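Local coordinates for soluble secreted antigen MPT53 (Mycobacterium tuberculosis, PDB 1LU4), which probably oxidises reduced, unfolded secreted proteins to form their disulfide bonds, as a secreted member of the thioredoxin family related to DsbE, at residues P101-Y106 against D125-R130; A20-K25 against A55-G60. All blocks are in the same frame, centred on the assembly; numbering follows the deposited sequence.

Contact 1 of 2, residues P101-Y106 against D125-R130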
# COMPACT_ATOMS: atom_id res chain seq x y z
N PRO A 101 -0.23 -9.32 3.96
CA PRO A 101 0.14 -8.09 3.26
C PRO A 101 0.79 -8.40 1.91
O PRO A 101 1.40 -9.43 1.65
CB PRO A 101 1.19 -7.50 4.20
CG PRO A 101 1.79 -8.64 4.99
CD PRO A 101 0.79 -9.75 4.97
N ALA A 102 0.65 -7.42 0.99
CA ALA A 102 1.30 -7.56 -0.32
C ALA A 102 1.82 -6.19 -0.71
O ALA A 102 1.19 -5.19 -0.41
CB ALA A 102 0.37 -8.05 -1.41
N PHE A 103 2.96 -6.16 -1.38
CA PHE A 103 3.58 -4.96 -1.90
C PHE A 103 3.69 -5.02 -3.42
O PHE A 103 4.06 -6.08 -3.94
CB PHE A 103 4.98 -4.79 -1.36
CG PHE A 103 5.14 -4.58 0.12
CD1 PHE A 103 5.14 -5.69 0.98
CD2 PHE A 103 5.32 -3.31 0.61
CE1 PHE A 103 5.33 -5.49 2.32
CE2 PHE A 103 5.52 -3.11 1.98
CZ PHE A 103 5.51 -4.21 2.79
N VAL A 104 3.47 -3.88 -4.06
CA VAL A 104 3.85 -3.68 -5.45
C VAL A 104 4.77 -2.49 -5.47
O VAL A 104 4.39 -1.40 -5.12
CB VAL A 104 2.65 -3.50 -6.38
CG1 VAL A 104 3.12 -3.38 -7.81
CG2 VAL A 104 1.59 -4.64 -6.27
N PHE A 105 6.00 -2.73 -5.98
CA PHE A 105 7.05 -1.71 -6.04
C PHE A 105 7.15 -1.23 -7.48
O PHE A 105 7.62 -2.01 -8.35
CB PHE A 105 8.36 -2.34 -5.58
CG PHE A 105 8.39 -2.68 -4.11
CD1 PHE A 105 8.64 -1.72 -3.16
CD2 PHE A 105 8.13 -4.00 -3.72
CE1 PHE A 105 8.63 -2.02 -1.83
CE2 PHE A 105 8.13 -4.33 -2.37
CZ PHE A 105 8.38 -3.33 -1.44
N TYR A 106 6.72 -0.01 -7.77
CA TYR A 106 6.73 0.54 -9.13
C TYR A 106 7.88 1.51 -9.34
O TYR A 106 8.12 2.42 -8.56
CB TYR A 106 5.51 1.37 -9.33
CG TYR A 106 4.23 0.64 -9.74
CD1 TYR A 106 4.11 0.18 -11.03
CD2 TYR A 106 3.23 0.43 -8.84
CE1 TYR A 106 2.97 -0.47 -11.41
CE2 TYR A 106 2.05 -0.22 -9.24
CZ TYR A 106 1.94 -0.68 -10.52
OH TYR A 106 0.79 -1.32 -10.90
N ASP A 125 14.68 -3.07 7.05
CA ASP A 125 15.87 -3.04 6.22
C ASP A 125 15.55 -3.53 4.81
O ASP A 125 16.00 -2.95 3.82
CB ASP A 125 16.98 -3.90 6.83
CG ASP A 125 17.77 -3.18 7.90
OD1 ASP A 125 17.41 -2.09 8.40
OD2 ASP A 125 18.82 -3.74 8.29
N GLU A 126 14.75 -4.62 4.75
CA GLU A 126 14.44 -5.09 3.41
C GLU A 126 13.60 -4.08 2.62
O GLU A 126 13.83 -3.80 1.47
CB GLU A 126 13.74 -6.45 3.41
CG GLU A 126 13.35 -6.92 2.02
CD GLU A 126 12.71 -8.31 1.99
OE1 GLU A 126 13.00 -9.17 2.85
OE2 GLU A 126 11.87 -8.50 1.08
N LEU A 127 12.58 -3.53 3.29
CA LEU A 127 11.71 -2.53 2.66
C LEU A 127 12.48 -1.29 2.21
O LEU A 127 12.28 -0.83 1.08
CB LEU A 127 10.60 -2.16 3.65
CG LEU A 127 9.61 -1.09 3.13
CD1 LEU A 127 8.90 -1.52 1.88
CD2 LEU A 127 8.61 -0.73 4.24
N SER A 128 13.35 -0.80 3.07
CA SER A 128 14.16 0.37 2.71
C SER A 128 14.97 0.10 1.45
O SER A 128 15.07 0.94 0.56
CB SER A 128 15.02 0.71 3.95
OG SER A 128 15.86 1.76 3.62
N GLY A 129 15.59 -1.11 1.36
CA GLY A 129 16.38 -1.41 0.17
C GLY A 129 15.50 -1.54 -1.07
O GLY A 129 15.92 -1.05 -2.12
N ARG A 130 14.33 -2.15 -0.95
CA ARG A 130 13.48 -2.24 -2.17
C ARG A 130 13.04 -0.85 -2.63
O ARG A 130 12.97 -0.55 -3.83
CB ARG A 130 12.27 -3.15 -1.91
CG ARG A 130 12.70 -4.62 -1.65
CD ARG A 130 11.46 -5.43 -1.31
NE ARG A 130 11.69 -6.84 -1.17
CZ ARG A 130 11.83 -7.73 -2.16
NH1 ARG A 130 11.77 -7.43 -3.44
NH2 ARG A 130 12.03 -9.00 -1.79

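Contact 2 of 2, residues A20-K25 against A55-G60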
# COMPACT_ATOMS: atom_id res chain seq x y z
N ALA A 20 -4.43 6.87 -11.55
CA ALA A 20 -3.66 7.26 -12.73
C ALA A 20 -2.61 8.29 -12.30
O ALA A 20 -1.62 8.43 -13.01
CB ALA A 20 -4.59 7.81 -13.79
N SER A 21 -2.85 8.99 -11.18
CA SER A 21 -1.84 9.96 -10.72
C SER A 21 -0.53 9.31 -10.35
O SER A 21 0.45 10.04 -10.25
CB SER A 21 -2.41 10.75 -9.52
OG SER A 21 -2.52 9.93 -8.36
N LEU A 22 -0.50 7.98 -10.18
CA LEU A 22 0.71 7.29 -9.82
C LEU A 22 1.54 7.00 -11.04
O LEU A 22 2.72 6.63 -10.92
CB LEU A 22 0.37 5.97 -9.09
CG LEU A 22 -0.33 6.19 -7.72
CD1 LEU A 22 -0.83 4.86 -7.22
CD2 LEU A 22 0.58 6.88 -6.72
N GLN A 23 0.96 7.08 -12.23
CA GLN A 23 1.76 6.72 -13.41
C GLN A 23 2.94 7.67 -13.57
O GLN A 23 2.90 8.92 -13.39
CB GLN A 23 0.81 6.69 -14.62
CG GLN A 23 -0.20 5.56 -14.51
CD GLN A 23 -1.21 5.50 -15.63
OE1 GLN A 23 -1.61 4.40 -16.06
NE2 GLN A 23 -1.64 6.66 -16.13
N GLY A 24 4.11 7.10 -13.92
CA GLY A 24 5.31 7.82 -14.28
C GLY A 24 6.12 8.29 -13.09
O GLY A 24 6.99 9.14 -13.29
N LYS A 25 5.83 7.74 -11.90
CA LYS A 25 6.70 8.12 -10.77
C LYS A 25 6.88 6.85 -9.93
O LYS A 25 6.15 5.85 -10.00
CB LYS A 25 6.12 9.32 -10.05
CG LYS A 25 4.76 9.02 -9.49
CD LYS A 25 4.21 10.06 -8.54
CE LYS A 25 3.27 11.04 -9.20
NZ LYS A 25 2.29 11.53 -8.20
N ALA A 55 10.04 11.25 -2.10
CA ALA A 55 9.81 11.31 -3.54
C ALA A 55 9.25 9.98 -4.07
O ALA A 55 9.02 9.90 -5.30
CB ALA A 55 11.10 11.74 -4.18
N VAL A 56 9.06 8.96 -3.26
CA VAL A 56 8.34 7.72 -3.62
C VAL A 56 6.94 7.88 -3.02
O VAL A 56 6.77 8.27 -1.85
CB VAL A 56 9.04 6.49 -3.03
CG1 VAL A 56 8.30 5.20 -3.29
CG2 VAL A 56 10.46 6.39 -3.62
N THR A 57 5.92 7.63 -3.83
CA THR A 57 4.55 7.80 -3.37
C THR A 57 3.96 6.46 -2.89
O THR A 57 3.91 5.51 -3.65
CB THR A 57 3.69 8.36 -4.52
OG1 THR A 57 4.31 9.60 -4.97
CG2 THR A 57 2.29 8.69 -4.05
N PHE A 58 3.62 6.43 -1.63
CA PHE A 58 3.09 5.22 -1.01
C PHE A 58 1.57 5.32 -0.96
O PHE A 58 1.02 6.34 -0.57
CB PHE A 58 3.60 5.08 0.45
CG PHE A 58 5.06 4.65 0.54
CD1 PHE A 58 6.07 5.54 0.17
CD2 PHE A 58 5.38 3.38 0.99
CE1 PHE A 58 7.40 5.14 0.26
CE2 PHE A 58 6.71 2.96 1.10
CZ PHE A 58 7.68 3.87 0.73
N VAL A 59 0.91 4.20 -1.32
CA VAL A 59 -0.54 4.11 -1.22
C VAL A 59 -0.86 2.79 -0.59
O VAL A 59 -0.55 1.73 -1.10
CB VAL A 59 -1.20 4.23 -2.59
CG1 VAL A 59 -2.72 4.13 -2.48
CG2 VAL A 59 -0.78 5.54 -3.27
N GLY A 60 -1.53 2.88 0.57
CA GLY A 60 -2.06 1.67 1.22
C GLY A 60 -3.46 1.39 0.67
O GLY A 60 -4.20 2.32 0.35
O HOH W 1 3.44 12.10 -5.74

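Contact 1 of 2, residues P101-Y106 against D125-R130
R130 lays its side chain across the ring of F105, and following it outward from the helix shows how a charged residue can serve as a hydrophobic lid. Its CB stands over one face of the ring, 4.0 Å from the centroid of F105 and shifted toward the rim, close enough to the ring normal to make a CH-pi contact. CG, placed beside the backbone N (chi1 -65°), starts an extended run to NE that carries the chain across the phenyl group at about a right angle. R130 CD stays on the same face but is shifted to the CE2-CZ rim, 3.7 Å from F105 CE2. Beyond CD the apolar part ends and the guanidinium turns to its own helix: R130 NE donates to E126 OE2 over 2.8 Å, meeting the lone pair that faces away from the other carboxylate oxygen, while NH2 reaches OE2 from above the carboxylate plane. Two nitrogens thus grip one oxygen side-on, one helical turn away, and this should restrain the long arginine chain over F105.

L127 touches both phenylalanines with one methyl, CD1. With CG anti to the backbone N (chi1 179°), the branch swings toward the strand: L127 CD1 lies 3.7 Å from F103 CE2, which it approaches obliquely, and 3.8 Å from F105 CE1, at the ring edge. A branched aliphatic side chain suits this place, while flat aromatic rings on alternate residues give the strand a broad apolar surface.

The 125-130 part of helix 124-133 runs at 28° to strand 102-106 and packs on one face of the central sheet. On that side F103 also meets W30 of strand 27-32 and E42 of helix 37-52, F105 touches V28 and T113, and R130 reaches V115 of edge strand 112-115.

Contact 2 of 2, residues A20-K25 against A55-G60
L22 and T57 meet obliquely, methyl against methyl, with CD2 of L22 3.7 Å from CG2 of T57. L22 CD2 also lies 3.9 Å from V59 CG2, and CD1 comes almost as near to it, so the fork of L22 spreads over two strand residues whose side chains project on the same side. Branched residues suit that face: V59 is wholly apolar, whereas T57 divides its work. Because T57 OG1 stands beside the backbone N (chi1 -57°), its methyl is left for L22 and its hydroxyl faces K25.

K25 crosses T57 at a slant, its CD 3.6 Å from T57 OG1. Bent at chi3 (97°), the lysine chain brings NZ to a water at 2.8 Å, which in turn donates to T57 OG1; NZ also makes a weak bond to S21 O. The flexible amine can thus link loop and strand through solvent at the margin of the apolar patch.

G24, with positive phi, fits the type II turn from L22 to K25 that leads into strand 27-32. V56 and F58 point away, both touching helix 124-133 and F58 also helix 37-52, so the loop packs on the opposite face of this thioredoxin-like fold's central mixed sheet.

In the fold
From the N terminus the chain passes through the small hairpin of strands 8-10 and 16-18, and residues 20-25 then lead into strand 27-32. Helix 37-52 follows, and the chain returns at residues 55-60, where contact 2 closes a 29-residue excursion. After strand 82-85 and helix 90-94 it enters strand 102-106, and contact 1 closes a shorter excursion when helix 124-133 comes back past strand 112-115. The two loops are in series, neither nested nor crossed, with centres about 14 Å apart. Both contacts reach the same mixed sheet: contact 2 ties the N-terminal connection to strand 57-62, and contact 1 ties the C-terminal helix to strand 102-106; strand 27-32 lies between these two strands.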